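Local coordinates for protein beta-ketoacyl synthase (Pseudomonas aeruginosa, PDB 4CW4) that condenses acetyl-CoA with malonyl-ACP to give acetoacetyl-ACP, the primer that starts bacterial fatty acid synthesis, at residues A87-L99 / L165-F177. Sequence-based numbering, arbitrary orientation.
Sequences ASTLVRRIEPQYL and LTVKSAGQLPTGF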
# COMPACT_ATOMS: atom_id res chain seq x y z
N ALA A 87 33.89 5.52 -6.98
CA ALA A 87 33.44 4.73 -8.11
C ALA A 87 32.41 3.66 -7.71
O ALA A 87 31.68 3.17 -8.57
CB ALA A 87 34.64 4.07 -8.81
N SER A 88 32.39 3.30 -6.44
CA SER A 88 31.54 2.22 -5.92
C SER A 88 30.39 2.72 -5.03
O SER A 88 29.81 1.97 -4.24
CB SER A 88 32.37 1.21 -5.16
OG SER A 88 33.24 0.52 -6.03
N THR A 89 30.07 4.00 -5.19
CA THR A 89 28.93 4.62 -4.56
C THR A 89 28.16 5.41 -5.63
O THR A 89 28.65 5.60 -6.74
CB THR A 89 29.35 5.57 -3.43
OG1 THR A 89 30.39 6.44 -3.89
CG2 THR A 89 29.82 4.79 -2.21
N LEU A 90 26.96 5.85 -5.27
CA LEU A 90 26.09 6.68 -6.11
C LEU A 90 25.57 5.90 -7.32
O LEU A 90 25.77 4.68 -7.42
CB LEU A 90 26.77 7.99 -6.51
CG LEU A 90 27.26 8.87 -5.34
CD1 LEU A 90 27.70 10.20 -5.88
CD2 LEU A 90 26.21 9.04 -4.25
N VAL A 91 24.85 6.59 -8.19
CA VAL A 91 24.38 5.98 -9.45
C VAL A 91 25.58 5.48 -10.26
O VAL A 91 26.58 6.18 -10.42
CB VAL A 91 23.58 7.00 -10.29
CG1 VAL A 91 23.28 6.46 -11.68
CG2 VAL A 91 22.32 7.38 -9.56
N ARG A 92 25.49 4.26 -10.78
CA ARG A 92 26.57 3.65 -11.56
C ARG A 92 26.05 2.42 -12.29
O ARG A 92 24.90 2.03 -12.09
CB ARG A 92 27.75 3.28 -10.65
CG ARG A 92 27.40 2.35 -9.49
CD ARG A 92 28.46 2.43 -8.39
NE ARG A 92 28.33 1.35 -7.42
CZ ARG A 92 27.50 1.34 -6.38
NH1 ARG A 92 26.72 2.39 -6.12
NH2 ARG A 92 27.45 0.28 -5.60
N ARG A 93 26.90 1.79 -13.09
CA ARG A 93 26.50 0.58 -13.81
C ARG A 93 26.09 -0.48 -12.81
O ARG A 93 26.67 -0.60 -11.73
CB ARG A 93 27.65 0.07 -14.71
CG ARG A 93 27.21 -0.91 -15.81
CD ARG A 93 28.34 -1.22 -16.78
NE ARG A 93 27.85 -1.77 -18.07
CZ ARG A 93 27.51 -3.04 -18.27
NH1 ARG A 93 27.61 -3.94 -17.28
NH2 ARG A 93 27.07 -3.42 -19.46
N ILE A 94 25.07 -1.26 -13.16
CA ILE A 94 24.54 -2.30 -12.30
C ILE A 94 25.56 -3.42 -12.10
O ILE A 94 26.08 -3.97 -13.08
CB ILE A 94 23.25 -2.90 -12.88
CG1 ILE A 94 22.15 -1.82 -12.93
CG2 ILE A 94 22.78 -4.10 -12.04
CD1 ILE A 94 20.93 -2.23 -13.72
N GLU A 95 25.82 -3.75 -10.85
CA GLU A 95 26.89 -4.68 -10.47
C GLU A 95 26.37 -6.10 -10.28
O GLU A 95 25.17 -6.32 -10.10
CB GLU A 95 27.61 -4.14 -9.23
CG GLU A 95 28.32 -2.82 -9.55
CD GLU A 95 28.99 -2.16 -8.37
OE1 GLU A 95 29.03 -2.77 -7.27
OE2 GLU A 95 29.49 -1.03 -8.55
N PRO A 96 27.28 -7.08 -10.34
CA PRO A 96 26.85 -8.48 -10.41
C PRO A 96 26.07 -9.00 -9.21
O PRO A 96 25.35 -9.99 -9.34
CB PRO A 96 28.15 -9.27 -10.52
CG PRO A 96 29.21 -8.30 -10.83
CD PRO A 96 28.74 -6.94 -10.50
N GLN A 97 26.21 -8.36 -8.07
CA GLN A 97 25.49 -8.78 -6.88
C GLN A 97 23.97 -8.58 -7.03
O GLN A 97 23.20 -9.11 -6.23
CB GLN A 97 26.03 -8.08 -5.62
CG GLN A 97 25.91 -6.55 -5.58
CD GLN A 97 27.11 -5.83 -6.15
OE1 GLN A 97 27.85 -6.38 -6.96
NE2 GLN A 97 27.30 -4.58 -5.73
N TYR A 98 23.55 -7.81 -8.04
CA TYR A 98 22.14 -7.67 -8.40
C TYR A 98 21.75 -8.55 -9.58
O TYR A 98 20.85 -9.38 -9.49
CB TYR A 98 21.80 -6.21 -8.75
CG TYR A 98 22.13 -5.29 -7.62
CD1 TYR A 98 21.24 -5.09 -6.58
CD2 TYR A 98 23.35 -4.66 -7.55
CE1 TYR A 98 21.55 -4.28 -5.51
CE2 TYR A 98 23.67 -3.84 -6.50
CZ TYR A 98 22.77 -3.66 -5.48
OH TYR A 98 23.16 -2.85 -4.45
N LEU A 99 22.42 -8.33 -10.70
CA LEU A 99 22.13 -9.01 -11.96
C LEU A 99 23.17 -8.60 -12.98
O LEU A 99 23.93 -7.65 -12.77
CB LEU A 99 20.74 -8.61 -12.48
CG LEU A 99 20.48 -7.11 -12.60
CD1 LEU A 99 20.69 -6.66 -14.05
CD2 LEU A 99 19.10 -6.71 -12.10
N LEU A 165 19.40 -6.21 -21.01
CA LEU A 165 18.47 -5.13 -20.71
C LEU A 165 18.94 -3.88 -21.44
O LEU A 165 20.14 -3.68 -21.63
CB LEU A 165 18.43 -4.85 -19.21
CG LEU A 165 18.02 -5.99 -18.27
CD1 LEU A 165 18.21 -5.58 -16.82
CD2 LEU A 165 16.57 -6.37 -18.51
N THR A 166 18.02 -3.03 -21.85
CA THR A 166 18.41 -1.76 -22.47
C THR A 166 18.98 -0.77 -21.45
O THR A 166 19.64 0.18 -21.82
CB THR A 166 17.23 -1.10 -23.18
OG1 THR A 166 16.23 -0.80 -22.21
CG2 THR A 166 16.67 -2.02 -24.28
N VAL A 167 18.69 -1.00 -20.17
CA VAL A 167 19.13 -0.16 -19.06
C VAL A 167 20.28 -0.86 -18.35
O VAL A 167 20.20 -2.06 -18.07
CB VAL A 167 17.94 0.04 -18.08
CG1 VAL A 167 18.38 0.67 -16.76
CG2 VAL A 167 16.87 0.89 -18.76
N LYS A 168 21.35 -0.12 -18.06
CA LYS A 168 22.55 -0.73 -17.47
C LYS A 168 22.92 -0.14 -16.11
O LYS A 168 23.93 -0.55 -15.55
CB LYS A 168 23.78 -0.57 -18.39
CG LYS A 168 23.58 -0.90 -19.87
CD LYS A 168 23.34 -2.36 -20.14
CE LYS A 168 23.17 -2.62 -21.64
NZ LYS A 168 22.84 -4.03 -21.87
N SER A 169 22.14 0.82 -15.61
CA SER A 169 22.54 1.61 -14.45
C SER A 169 21.47 1.66 -13.36
O SER A 169 20.30 1.48 -13.63
CB SER A 169 22.90 3.03 -14.89
OG SER A 169 21.95 3.53 -15.81
N ALA A 170 21.91 1.90 -12.13
CA ALA A 170 21.01 1.98 -10.97
C ALA A 170 21.71 2.65 -9.80
O ALA A 170 22.95 2.66 -9.73
CB ALA A 170 20.56 0.60 -10.55
N GLY A 171 20.91 3.18 -8.87
CA GLY A 171 21.42 3.64 -7.58
C GLY A 171 21.49 2.48 -6.61
O GLY A 171 20.46 1.98 -6.17
N GLN A 172 22.71 2.08 -6.30
CA GLN A 172 23.01 0.85 -5.54
C GLN A 172 23.69 1.17 -4.23
O GLN A 172 24.53 2.07 -4.19
CB GLN A 172 23.95 -0.02 -6.38
CG GLN A 172 23.31 -0.53 -7.67
CD GLN A 172 24.33 -0.85 -8.73
OE1 GLN A 172 24.89 -1.95 -8.76
NE2 GLN A 172 24.58 0.09 -9.62
N LEU A 173 23.35 0.45 -3.17
CA LEU A 173 24.11 0.59 -1.93
C LEU A 173 25.60 0.45 -2.19
O LEU A 173 26.01 -0.23 -3.14
CB LEU A 173 23.68 -0.45 -0.89
CG LEU A 173 22.24 -0.37 -0.37
CD1 LEU A 173 22.00 -1.28 0.83
CD2 LEU A 173 21.85 1.06 -0.04
N PRO A 174 26.43 1.10 -1.35
CA PRO A 174 27.88 1.01 -1.57
C PRO A 174 28.39 -0.43 -1.73
O PRO A 174 28.03 -1.33 -0.94
CB PRO A 174 28.46 1.67 -0.32
CG PRO A 174 27.40 2.65 0.11
CD PRO A 174 26.11 1.93 -0.17
N THR A 175 29.22 -0.65 -2.74
CA THR A 175 29.65 -2.01 -3.06
C THR A 175 30.37 -2.61 -1.88
O THR A 175 31.34 -2.03 -1.35
CB THR A 175 30.57 -2.01 -4.26
OG1 THR A 175 29.95 -1.31 -5.34
CG2 THR A 175 30.94 -3.44 -4.68
N GLY A 176 29.91 -3.79 -1.47
CA GLY A 176 30.51 -4.49 -0.34
C GLY A 176 29.68 -4.45 0.92
O GLY A 176 29.83 -5.30 1.80
N PHE A 177 28.78 -3.47 1.02
CA PHE A 177 27.88 -3.37 2.15
C PHE A 177 26.69 -4.28 1.91
O PHE A 177 26.01 -4.17 0.89
CB PHE A 177 27.41 -1.93 2.31
CG PHE A 177 26.52 -1.71 3.50
CD1 PHE A 177 26.99 -1.92 4.79
CD2 PHE A 177 25.21 -1.33 3.34
CE1 PHE A 177 26.16 -1.70 5.90
CE2 PHE A 177 24.38 -1.12 4.42
CZ PHE A 177 24.85 -1.31 5.69
O HOH W 1 25.80 -2.96 -3.60
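Arg92 reaches along 165-177 and spends much of its guanidinium on backbone oxygens: NH1 gives a bond to Gln172 O at 2.9 Å and another to Leu90 O of its own segment, while NH2 meets Leu173 O at 2.9 Å. All three acceptors lie near the guanidinium plane, and Ser88 O sits over the centre of one face. Arginine suits the place because its flat, multidentate donor can satisfy several carbonyls of irregular chain at once. NE forms a salt bridge with Glu95 OE2, approaching from above the carboxylate plane, so part of the buried charge is probably balanced there. Thr175 OG1 ties the two together, accepting from NH2 at 3.0 Å and donating to the syn lone pair of Glu95 OE1 at 2.6 Å.

Gln172 uses both ends of its amide, whose plane is almost parallel to the guanidinium. NE2 bridges Arg93 O (3.0 Å) and Ala170 O, both in the amide plane, and OE1 receives Glu95 N at 2.9 Å, a use that calls for donor and acceptor in one group. With CG beside the backbone N (chi1 -65°), CG and OE1 meet the CE2 corner of the Tyr98 ring, planes 74° apart. Beyond the polar network, Ile94 CG1 packs on Ala170 CB at 3.7 Å.

Antiparallel strands 91-93 and 169-171 pair through reciprocal Arg92–Ala170 backbone bonds within the ketosynthase region, Val91 about 8 Å, side chain to side chain, from the predicted active-site His477. Helix 319-327 packs against Ile94 and Leu99, helix 40-53 against Pro174, and helix 190-204 against Tyr98 and Leu173.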